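Local structure of nonsense-mediated mRNA decay protein 2 (4LUN) at residues A[286-289]-A[290-293]; A[221-224]-A[225-228]; A[75-78]-A[79-83]; A[161-164]-A[165-168]. The protein takes part in nonsense-mediated decay of mRNAs containing premature stop codons, interacting with Upf1 through its C-terminus, while this piece is its N-terminal mIF4G domain. One frame throughout, in Å; residues are numbered along the deposited sequence.

Contact 1: residues A[286-289]-A[290-293]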
loop_
_atom_site.group_PDB
_atom_site.type_symbol
_atom_site.label_atom_id
_atom_site.label_comp_id
_atom_site.label_asym_id
_atom_site.label_seq_id
_atom_site.Cartn_x
_atom_site.Cartn_y
_atom_site.Cartn_z
ATOM N N LEU A 286 -6.573 -22.179 -15.012
ATOM C CA LEU A 286 -7.613 -22.106 -13.980
ATOM C C LEU A 286 -7.269 -21.217 -12.771
ATOM O O LEU A 286 -8.095 -20.387 -12.365
ATOM C CB LEU A 286 -8.050 -23.512 -13.536
ATOM C CG LEU A 286 -9.174 -23.537 -12.491
ATOM C CD1 LEU A 286 -10.471 -22.965 -13.035
ATOM C CD2 LEU A 286 -9.404 -24.932 -11.939
ATOM N N PRO A 287 -6.054 -21.355 -12.202
ATOM C CA PRO A 287 -5.732 -20.491 -11.060
ATOM C C PRO A 287 -5.747 -19.008 -11.419
ATOM O O PRO A 287 -6.094 -18.179 -10.576
ATOM C CB PRO A 287 -4.304 -20.922 -10.687
ATOM C CG PRO A 287 -4.154 -22.271 -11.232
ATOM C CD PRO A 287 -4.954 -22.291 -12.495
ATOM N N ILE A 288 -5.376 -18.671 -12.651
ATOM C CA ILE A 288 -5.417 -17.277 -13.084
ATOM C C ILE A 288 -6.869 -16.846 -13.189
ATOM O O ILE A 288 -7.233 -15.747 -12.767
ATOM C CB ILE A 288 -4.753 -17.090 -14.451
ATOM C CG1 ILE A 288 -3.352 -17.711 -14.447
ATOM C CG2 ILE A 288 -4.687 -15.626 -14.805
ATOM C CD1 ILE A 288 -2.680 -17.698 -15.809
ATOM N N PHE A 289 -7.701 -17.700 -13.782
ATOM C CA PHE A 289 -9.129 -17.394 -13.880
ATOM C C PHE A 289 -9.719 -17.181 -12.496
ATOM O O PHE A 289 -10.479 -16.238 -12.279
ATOM C CB PHE A 289 -9.883 -18.528 -14.573
ATOM C CG PHE A 289 -11.388 -18.414 -14.459
ATOM C CD1 PHE A 289 -12.070 -17.403 -15.108
ATOM C CD2 PHE A 289 -12.116 -19.323 -13.707
ATOM C CE1 PHE A 289 -13.445 -17.292 -15.004
ATOM C CE2 PHE A 289 -13.503 -19.205 -13.606
ATOM C CZ PHE A 289 -14.156 -18.197 -14.265
ATOM N N ILE A 290 -9.378 -18.066 -11.560
ATOM C CA ILE A 290 -9.941 -17.951 -10.217
ATOM C C ILE A 290 -9.519 -16.635 -9.544
ATOM O O ILE A 290 -10.319 -16.012 -8.851
ATOM C CB ILE A 290 -9.599 -19.182 -9.321
ATOM C CG1 ILE A 290 -10.272 -20.448 -9.862
ATOM C CG2 ILE A 290 -9.990 -18.924 -7.864
ATOM C CD1 ILE A 290 -11.759 -20.308 -10.107
ATOM N N ARG A 291 -8.274 -16.204 -9.747
ATOM C CA ARG A 291 -7.850 -14.917 -9.197
ATOM C C ARG A 291 -8.682 -13.763 -9.761
ATOM O O ARG A 291 -9.149 -12.891 -9.024
ATOM C CB ARG A 291 -6.357 -14.672 -9.463
ATOM C CG ARG A 291 -5.442 -15.411 -8.489
ATOM C CD ARG A 291 -4.013 -14.878 -8.546
ATOM N NE ARG A 291 -3.365 -15.185 -9.819
ATOM C CZ ARG A 291 -2.759 -16.336 -10.093
ATOM N NH1 ARG A 291 -2.714 -17.302 -9.185
ATOM N NH2 ARG A 291 -2.186 -16.515 -11.274
ATOM N N PHE A 292 -8.890 -13.770 -11.071
ATOM C CA PHE A 292 -9.675 -12.707 -11.691
ATOM C C PHE A 292 -11.147 -12.740 -11.302
ATOM O O PHE A 292 -11.747 -11.692 -11.090
ATOM C CB PHE A 292 -9.498 -12.716 -13.212
ATOM C CG PHE A 292 -8.280 -11.971 -13.651
ATOM C CD1 PHE A 292 -8.325 -10.585 -13.758
ATOM C CD2 PHE A 292 -7.087 -12.632 -13.895
ATOM C CE1 PHE A 292 -7.191 -9.867 -14.128
ATOM C CE2 PHE A 292 -5.948 -11.921 -14.266
ATOM C CZ PHE A 292 -6.006 -10.536 -14.388
ATOM N N LYS A 293 -11.718 -13.934 -11.208
ATOM C CA LYS A 293 -13.130 -14.057 -10.861
ATOM C C LYS A 293 -13.378 -13.587 -9.427
ATOM O O LYS A 293 -14.320 -12.835 -9.166
ATOM C CB LYS A 293 -13.615 -15.507 -11.027
ATOM C CG LYS A 293 -15.077 -15.686 -10.601
ATOM C CD LYS A 293 -15.616 -17.047 -11.004
ATOM C CE LYS A 293 -17.043 -17.238 -10.487
ATOM N NZ LYS A 293 -17.579 -18.553 -10.931
#
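Leu-286 and Ile-290 are joined one helical turn apart, where Ile-290 N gives a nearly straight hydrogen bond (161°) to Leu-286 O at 2.8 Å. Lys-293 N reaches Phe-289 O over the same 2.8 Å, while Arg-291 N and Phe-292 N supply the carbonyl oxygens of Pro-287 and Ile-288. All four carbonyls of 286-289 are therefore met by amides of 290-293. On the donor side the helix is kinked: Pro-287 has no N-H to offer, and Ile-288 N makes no bond to the turn before. These residues belong to helix 277-303, which forms a helical hairpin with helix 231-271; Ile-288, Phe-289 and Phe-292 touch that partner. Arg-291 folds back along its own helix. A bend at its third torsion (chi3 -68°) lays one face of the guanidinium over Pro-287 O, and NH2 comes 3.6 Å from Ile-288 CG1. Its polar end is satisfied elsewhere: NE donates to Leu-197 O, and the guanidinium makes a cation-pi contact with Phe-199. A leucine in place of Arg-291 would probably leave the carbonyl of Leu-197 without this donor and Phe-199 without its cationic mate. Ile-288 CG2 lies in the plane of the Phe-292 ring, at its edge, 3.9 Å from CD2. The extended Lys-293 chain crosses the Phe-289 ring, CD standing 3.8 Å from CZ, and carries NZ on to Leu-310 O. Phe-289 CD2 also packs against Ile-290 CD1 at 3.7 Å.

Contact 2: residues A[221-224]-A[225-228]; sequences SWDD and LIYD
Trp-222 and Leu-225 form a surface contact round a tight turn, in the loop that runs from helix 201-210 to helix 231-271. The turn is closed by Leu-225 N, which donates to Trp-222 O at 2.8 Å with an N-H...O angle of 150°. The donor stands well above the carbonyl plane, 53° out of it, as is common where a bond spans only three residues. One residue on, Ile-226 N makes a weak bond of 3.4 Å to Asp-223 O. The same tryptophan carbonyl is also wrapped in hydrocarbon: Leu-225 CB lies 3.3 Å from Trp-222 O, and Ile-226 CG1 approaches that oxygen to 3.5 Å. Within the MIF4G domain this loop joins distant parts of the chain, because the side chain of Leu-225 rests on Lys-6, Lys-7 and His-10 of helix 3-17, while Ile-226 touches Tyr-151 of helix 130-152. Leu-225 has CG anti to its carbonyl carbon (chi1 -55°), and the CD1 branch then meets the indole obliquely at the pyrrole part, 3.6 Å from Trp-222 CD1 and 3.9 Å from Trp-222 CG. An alanine at Leu-225 would remove that branch and would probably open a gap between the indole and helix 3-17. The indole itself is tied to that helix through NE1, which donates to Asp-3 OD1. Beyond the turn, Asp-228 OD1 accepts from Lys-230 N, capping that amide in the turn that leads into helix 231-271.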
loop_
_atom_site.group_PDB
_atom_site.type_symbol
_atom_site.label_atom_id
_atom_site.label_comp_id
_atom_site.label_asym_id
_atom_site.label_seq_id
_atom_site.Cartn_x
_atom_site.Cartn_y
_atom_site.Cartn_z
ATOM N N SER A 221 -16.086 11.596 5.625
ATOM C CA SER A 221 -15.414 11.459 6.915
ATOM C C SER A 221 -13.916 11.787 6.900
ATOM O O SER A 221 -13.376 12.244 7.905
ATOM C CB SER A 221 -15.635 10.057 7.476
ATOM O OG SER A 221 -15.185 9.075 6.560
ATOM N N TRP A 222 -13.252 11.573 5.763
ATOM C CA TRP A 222 -11.809 11.819 5.678
ATOM C C TRP A 222 -11.428 13.068 4.877
ATOM O O TRP A 222 -10.242 13.320 4.658
ATOM C CB TRP A 222 -11.070 10.588 5.113
ATOM C CG TRP A 222 -11.026 9.425 6.049
ATOM C CD1 TRP A 222 -11.387 9.416 7.363
ATOM C CD2 TRP A 222 -10.597 8.086 5.738
ATOM N NE1 TRP A 222 -11.210 8.156 7.894
ATOM C CE2 TRP A 222 -10.730 7.323 6.918
ATOM C CE3 TRP A 222 -10.116 7.465 4.581
ATOM C CZ2 TRP A 222 -10.394 5.963 6.971
ATOM C CZ3 TRP A 222 -9.788 6.106 4.638
ATOM C CH2 TRP A 222 -9.933 5.377 5.828
ATOM N N ASP A 223 -12.416 13.867 4.478
ATOM C CA ASP A 223 -12.139 15.068 3.693
ATOM C C ASP A 223 -11.119 16.011 4.337
ATOM O O ASP A 223 -10.317 16.619 3.634
ATOM C CB ASP A 223 -13.430 15.849 3.410
ATOM C CG ASP A 223 -14.299 15.189 2.358
ATOM O OD1 ASP A 223 -13.876 14.171 1.750
ATOM O OD2 ASP A 223 -15.413 15.714 2.117
ATOM N N ASP A 224 -11.150 16.138 5.665
ATOM C CA ASP A 224 -10.221 17.026 6.368
ATOM C C ASP A 224 -8.811 16.449 6.414
ATOM O O ASP A 224 -7.858 17.146 6.774
ATOM C CB ASP A 224 -10.673 17.261 7.814
ATOM C CG ASP A 224 -11.879 18.164 7.919
ATOM O OD1 ASP A 224 -12.232 18.826 6.919
ATOM O OD2 ASP A 224 -12.468 18.217 9.021
ATOM N N LEU A 225 -8.688 15.172 6.067
ATOM C CA LEU A 225 -7.410 14.480 6.161
ATOM C C LEU A 225 -6.694 14.442 4.821
ATOM O O LEU A 225 -5.502 14.145 4.756
ATOM C CB LEU A 225 -7.609 13.055 6.653
ATOM C CG LEU A 225 -8.350 12.910 7.972
ATOM C CD1 LEU A 225 -8.534 11.421 8.321
ATOM C CD2 LEU A 225 -7.589 13.641 9.055
ATOM N N ILE A 226 -7.424 14.753 3.761
ATOM C CA ILE A 226 -6.930 14.598 2.400
ATOM C C ILE A 226 -6.145 15.840 1.972
ATOM O O ILE A 226 -6.599 16.967 2.169
ATOM C CB ILE A 226 -8.106 14.291 1.451
ATOM C CG1 ILE A 226 -8.566 12.842 1.659
ATOM C CG2 ILE A 226 -7.722 14.505 0.000
ATOM C CD1 ILE A 226 -9.946 12.521 1.110
ATOM N N TYR A 227 -4.962 15.626 1.408
ATOM C CA TYR A 227 -4.085 16.728 1.002
ATOM C C TYR A 227 -4.609 17.522 -0.199
ATOM O O TYR A 227 -4.768 18.751 -0.147
ATOM C CB TYR A 227 -2.679 16.169 0.702
ATOM C CG TYR A 227 -1.676 17.241 0.329
ATOM C CD1 TYR A 227 -1.111 18.060 1.298
ATOM C CD2 TYR A 227 -1.315 17.447 -0.996
ATOM C CE1 TYR A 227 -0.185 19.039 0.958
ATOM C CE2 TYR A 227 -0.393 18.431 -1.339
ATOM C CZ TYR A 227 0.158 19.216 -0.362
ATOM O OH TYR A 227 1.068 20.199 -0.706
ATOM N N ASP A 228 -4.874 16.814 -1.287
ATOM C CA ASP A 228 -5.328 17.411 -2.538
ATOM C C ASP A 228 -6.754 16.933 -2.793
ATOM O O ASP A 228 -7.007 15.736 -2.886
ATOM C CB ASP A 228 -4.382 16.991 -3.676
ATOM C CG ASP A 228 -4.726 17.631 -5.018
ATOM O OD1 ASP A 228 -5.895 18.022 -5.242
ATOM O OD2 ASP A 228 -3.810 17.719 -5.867
#

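Contact 3: residues A[75-78]-A[79-83]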
loop_
_atom_site.group_PDB
_atom_site.type_symbol
_atom_site.label_atom_id
_atom_site.label_comp_id
_atom_site.label_asym_id
_atom_site.label_seq_id
_atom_site.Cartn_x
_atom_site.Cartn_y
_atom_site.Cartn_z
ATOM N N THR A 75 17.191 3.715 10.436
ATOM C CA THR A 75 16.596 2.729 11.331
ATOM C C THR A 75 15.080 2.662 11.192
ATOM O O THR A 75 14.507 1.578 11.052
ATOM C CB THR A 75 16.958 3.014 12.799
ATOM O OG1 THR A 75 18.381 2.960 12.954
ATOM C CG2 THR A 75 16.302 1.997 13.721
ATOM N N VAL A 76 14.434 3.824 11.227
ATOM C CA VAL A 76 12.985 3.900 11.098
ATOM C C VAL A 76 12.511 3.432 9.712
ATOM O O VAL A 76 11.469 2.786 9.592
ATOM C CB VAL A 76 12.482 5.330 11.406
ATOM C CG1 VAL A 76 11.223 5.652 10.640
ATOM C CG2 VAL A 76 12.265 5.502 12.907
ATOM N N THR A 77 13.285 3.748 8.676
ATOM C CA THR A 77 12.941 3.327 7.322
ATOM C C THR A 77 12.830 1.810 7.263
ATOM O O THR A 77 11.876 1.264 6.707
ATOM C CB THR A 77 13.974 3.789 6.282
ATOM O OG1 THR A 77 14.040 5.219 6.261
ATOM C CG2 THR A 77 13.570 3.301 4.891
ATOM N N GLU A 78 13.811 1.133 7.851
ATOM C CA GLU A 78 13.811 -0.322 7.912
ATOM C C GLU A 78 12.642 -0.841 8.748
ATOM O O GLU A 78 11.941 -1.761 8.337
ATOM C CB GLU A 78 15.142 -0.822 8.474
ATOM C CG GLU A 78 15.606 -2.136 7.890
ATOM C CD GLU A 78 17.119 -2.224 7.812
ATOM O OE1 GLU A 78 17.640 -2.490 6.706
ATOM O OE2 GLU A 78 17.786 -2.028 8.851
ATOM N N CYS A 79 12.423 -0.240 9.916
ATOM C CA CYS A 79 11.318 -0.656 10.782
ATOM C C CYS A 79 9.959 -0.459 10.121
ATOM O O CYS A 79 9.075 -1.309 10.246
ATOM C CB CYS A 79 11.350 0.104 12.106
ATOM S SG CYS A 79 12.805 -0.262 13.099
ATOM N N LEU A 80 9.793 0.667 9.432
ATOM C CA LEU A 80 8.516 0.990 8.804
ATOM C C LEU A 80 8.186 0.011 7.684
ATOM O O LEU A 80 7.041 -0.423 7.529
ATOM C CB LEU A 80 8.544 2.417 8.254
ATOM C CG LEU A 80 7.209 3.148 8.278
ATOM C CD1 LEU A 80 6.571 3.010 9.651
ATOM C CD2 LEU A 80 7.437 4.613 7.931
ATOM N N LEU A 81 9.200 -0.333 6.901
ATOM C CA LEU A 81 9.011 -1.237 5.774
ATOM C C LEU A 81 8.697 -2.647 6.252
ATOM O O LEU A 81 8.165 -3.457 5.500
ATOM C CB LEU A 81 10.247 -1.242 4.873
ATOM C CG LEU A 81 10.548 0.016 4.055
ATOM C CD1 LEU A 81 11.910 -0.096 3.382
ATOM C CD2 LEU A 81 9.475 0.234 3.012
ATOM N N ASN A 82 9.022 -2.938 7.509
ATOM C CA ASN A 82 8.841 -4.279 8.046
ATOM C C ASN A 82 7.727 -4.394 9.085
ATOM O O ASN A 82 7.625 -5.404 9.781
ATOM C CB ASN A 82 10.161 -4.790 8.638
ATOM C CG ASN A 82 11.213 -5.048 7.574
ATOM O OD1 ASN A 82 10.950 -5.717 6.574
ATOM N ND2 ASN A 82 12.410 -4.517 7.785
ATOM N N VAL A 83 6.895 -3.365 9.198
ATOM C CA VAL A 83 5.746 -3.428 10.100
ATOM C C VAL A 83 4.854 -4.606 9.710
ATOM O O VAL A 83 4.554 -4.801 8.533
ATOM C CB VAL A 83 4.929 -2.116 10.085
ATOM C CG1 VAL A 83 3.698 -2.232 10.979
ATOM C CG2 VAL A 83 5.790 -0.947 10.537
#
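The last turns of helix 69-81, part of the MIF4G domain, hold this contact, in which Thr-75 and Cys-79 are joined in a run of i to i+4 bonds that continues from earlier in the helix. Cys-79 N meets Thr-75 O at 3.0 Å, Leu-80 N meets Val-76 O at 2.7 Å, and Leu-81 N meets Thr-77 O. The series then slackens: Asn-82 N has a weak, strongly bent bond of 3.3 Å (123°) to Glu-78 O and a shorter one, 3.2 Å, to Cys-79 O, so the pattern is passing to i to i+3 as the helix gives out. The side chain of Asn-82 curls back over this end. With CG anti to its carbonyl carbon (chi1 -68°), ND2 is brought to 2.8 Å from Glu-78 O, and the amide runs alongside the Glu-78 chain, its plane 26° from that of the carboxylate. OD1 is held by Arg-139. Along another stripe, Thr-77 CG2 and Leu-81 CD1 point the same way and come to 4.1 Å, while Thr-77 OG1 turns to Ile-73 O within its own helix. Leu-80 is buried among Ala-93 and Ile-97 of helix 87-104, Phe-116 of helix 106-116, and Val-146 and Leu-150 of helix 130-152. Such a helix, apolar toward its neighbours and polar along its outer side, is typical of the stacked helices of HEAT-repeat domains.

Contact 4: residues A[161-164]-A[165-168]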
loop_
_atom_site.group_PDB
_atom_site.type_symbol
_atom_site.label_atom_id
_atom_site.label_comp_id
_atom_site.label_asym_id
_atom_site.label_seq_id
_atom_site.Cartn_x
_atom_site.Cartn_y
_atom_site.Cartn_z
ATOM N N ASP A 161 7.008 17.765 -0.849
ATOM C CA ASP A 161 7.615 17.900 0.473
ATOM C C ASP A 161 9.037 17.365 0.500
ATOM O O ASP A 161 9.774 17.586 1.464
ATOM C CB ASP A 161 6.819 17.130 1.529
ATOM C CG ASP A 161 5.509 17.799 1.896
ATOM O OD1 ASP A 161 4.594 17.070 2.328
ATOM O OD2 ASP A 161 5.388 19.037 1.771
ATOM N N ILE A 162 9.416 16.628 -0.534
ATOM C CA ILE A 162 10.740 16.014 -0.558
ATOM C C ILE A 162 11.758 17.024 -1.074
ATOM O O ILE A 162 11.507 17.721 -2.057
ATOM C CB ILE A 162 10.755 14.729 -1.404
ATOM C CG1 ILE A 162 9.655 13.784 -0.924
ATOM C CG2 ILE A 162 12.106 14.050 -1.321
ATOM C CD1 ILE A 162 9.583 12.464 -1.674
ATOM N N GLU A 163 12.891 17.129 -0.384
ATOM C CA GLU A 163 13.962 18.009 -0.833
ATOM C C GLU A 163 14.579 17.462 -2.106
ATOM O O GLU A 163 14.627 16.248 -2.305
ATOM C CB GLU A 163 15.053 18.130 0.229
ATOM C CG GLU A 163 15.001 19.408 1.035
ATOM C CD GLU A 163 14.071 19.298 2.218
ATOM O OE1 GLU A 163 14.547 18.900 3.303
ATOM O OE2 GLU A 163 12.868 19.605 2.067
ATOM N N SER A 164 15.066 18.359 -2.957
ATOM C CA SER A 164 15.780 17.964 -4.164
ATOM C C SER A 164 16.956 17.065 -3.792
ATOM O O SER A 164 17.312 16.143 -4.529
ATOM C CB SER A 164 16.290 19.203 -4.904
ATOM O OG SER A 164 15.667 20.385 -4.428
ATOM N N LYS A 165 17.538 17.342 -2.629
ATOM C CA LYS A 165 18.663 16.584 -2.094
ATOM C C LYS A 165 18.293 15.118 -1.868
ATOM O O LYS A 165 19.124 14.221 -2.028
ATOM C CB LYS A 165 19.128 17.221 -0.775
ATOM C CG LYS A 165 20.389 16.621 -0.158
ATOM C CD LYS A 165 21.612 17.501 -0.411
ATOM C CE LYS A 165 22.823 17.047 0.407
ATOM N NZ LYS A 165 22.913 17.705 1.746
ATOM N N ASP A 166 17.037 14.880 -1.501
ATOM C CA ASP A 166 16.587 13.536 -1.161
ATOM C C ASP A 166 16.051 12.789 -2.380
ATOM O O ASP A 166 15.155 13.269 -3.076
ATOM C CB ASP A 166 15.534 13.593 -0.056
ATOM C CG ASP A 166 16.081 14.163 1.234
ATOM O OD1 ASP A 166 17.218 13.805 1.607
ATOM O OD2 ASP A 166 15.379 14.979 1.868
ATOM N N ALA A 167 16.605 11.608 -2.622
ATOM C CA ALA A 167 16.283 10.832 -3.808
ATOM C C ALA A 167 14.881 10.248 -3.747
ATOM O O ALA A 167 14.394 9.864 -2.684
ATOM C CB ALA A 167 17.310 9.719 -4.015
ATOM N N ILE A 168 14.245 10.183 -4.908
ATOM C CA ILE A 168 12.940 9.555 -5.038
ATOM C C ILE A 168 13.043 8.450 -6.088
ATOM O O ILE A 168 13.945 8.481 -6.928
ATOM C CB ILE A 168 11.861 10.586 -5.418
ATOM C CG1 ILE A 168 12.210 11.271 -6.734
ATOM C CG2 ILE A 168 11.718 11.630 -4.330
ATOM C CD1 ILE A 168 10.988 11.705 -7.503
#
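The backbone turns sharply from Glu-163 to Asp-166 in a type I beta turn, with more extended residues before and after it. Asp-166 N closes the turn on Glu-163 O at 2.9 Å. The bond is bent (140°), and the donor stands 63° out of the carbonyl plane, far from the nearly linear geometry of a helix. Reversal of the chain brings residues before and after the turn together. Ile-162 reaches across with two branches: CD1 meets Ile-168 CG2 at 3.5 Å, and its CG2 lies 3.7 Å from Asp-166 CB. Ile-168 takes part through its methyl branch because CG1 sits between the backbone N and the carbonyl carbon (chi1 59°), which leaves CG2 on the side facing Ile-162. These two isoleucines form a small apolar patch beside the turn. The carboxylate of Asp-166 swings back to the start of the turn, its OD2 resting 3.6 Å from Glu-163 CB. Glu-163 OE1 is also near, 4.3 Å from Asp-166 OD2, and this closeness of like charges would probably make both groups somewhat easier to protonate. Asp-166 OD2 is nevertheless hydrogen-bonded to the hydroxyl of Ser-110, which is hydrogen-bonded to Glu-163 N as well, so one serine ties together the two ends of the turn. Lying in the loop between helices 130-152 and 182-190, the turn is thereby moored to helix 106-116, where Ile-162 touches Ser-110 and Leu-113 and Asp-166 touches Pro-111.

How the contacts relate
Along the chain the order is contact 3, contact 4, contact 2, contact 1, each closing before the next opens, and none touches another. The first three in that order belong to the MIF4G domain. Contacts 3 and 4, their centres 19 Å apart, share helix 106-116 as a packing partner. Contact 2 has its nearest atoms about 5 Å from contact 4 and shares helix 130-152 with contact 3 as a neighbour. Contact 1 stands apart on helix 277-303, its centre 33 Å from that of contact 3 and 40 Å from that of contact 4. Helix 231-271, which contact 2 leads into and contact 1 packs upon, links the two regions of this elongated, all-helical chain.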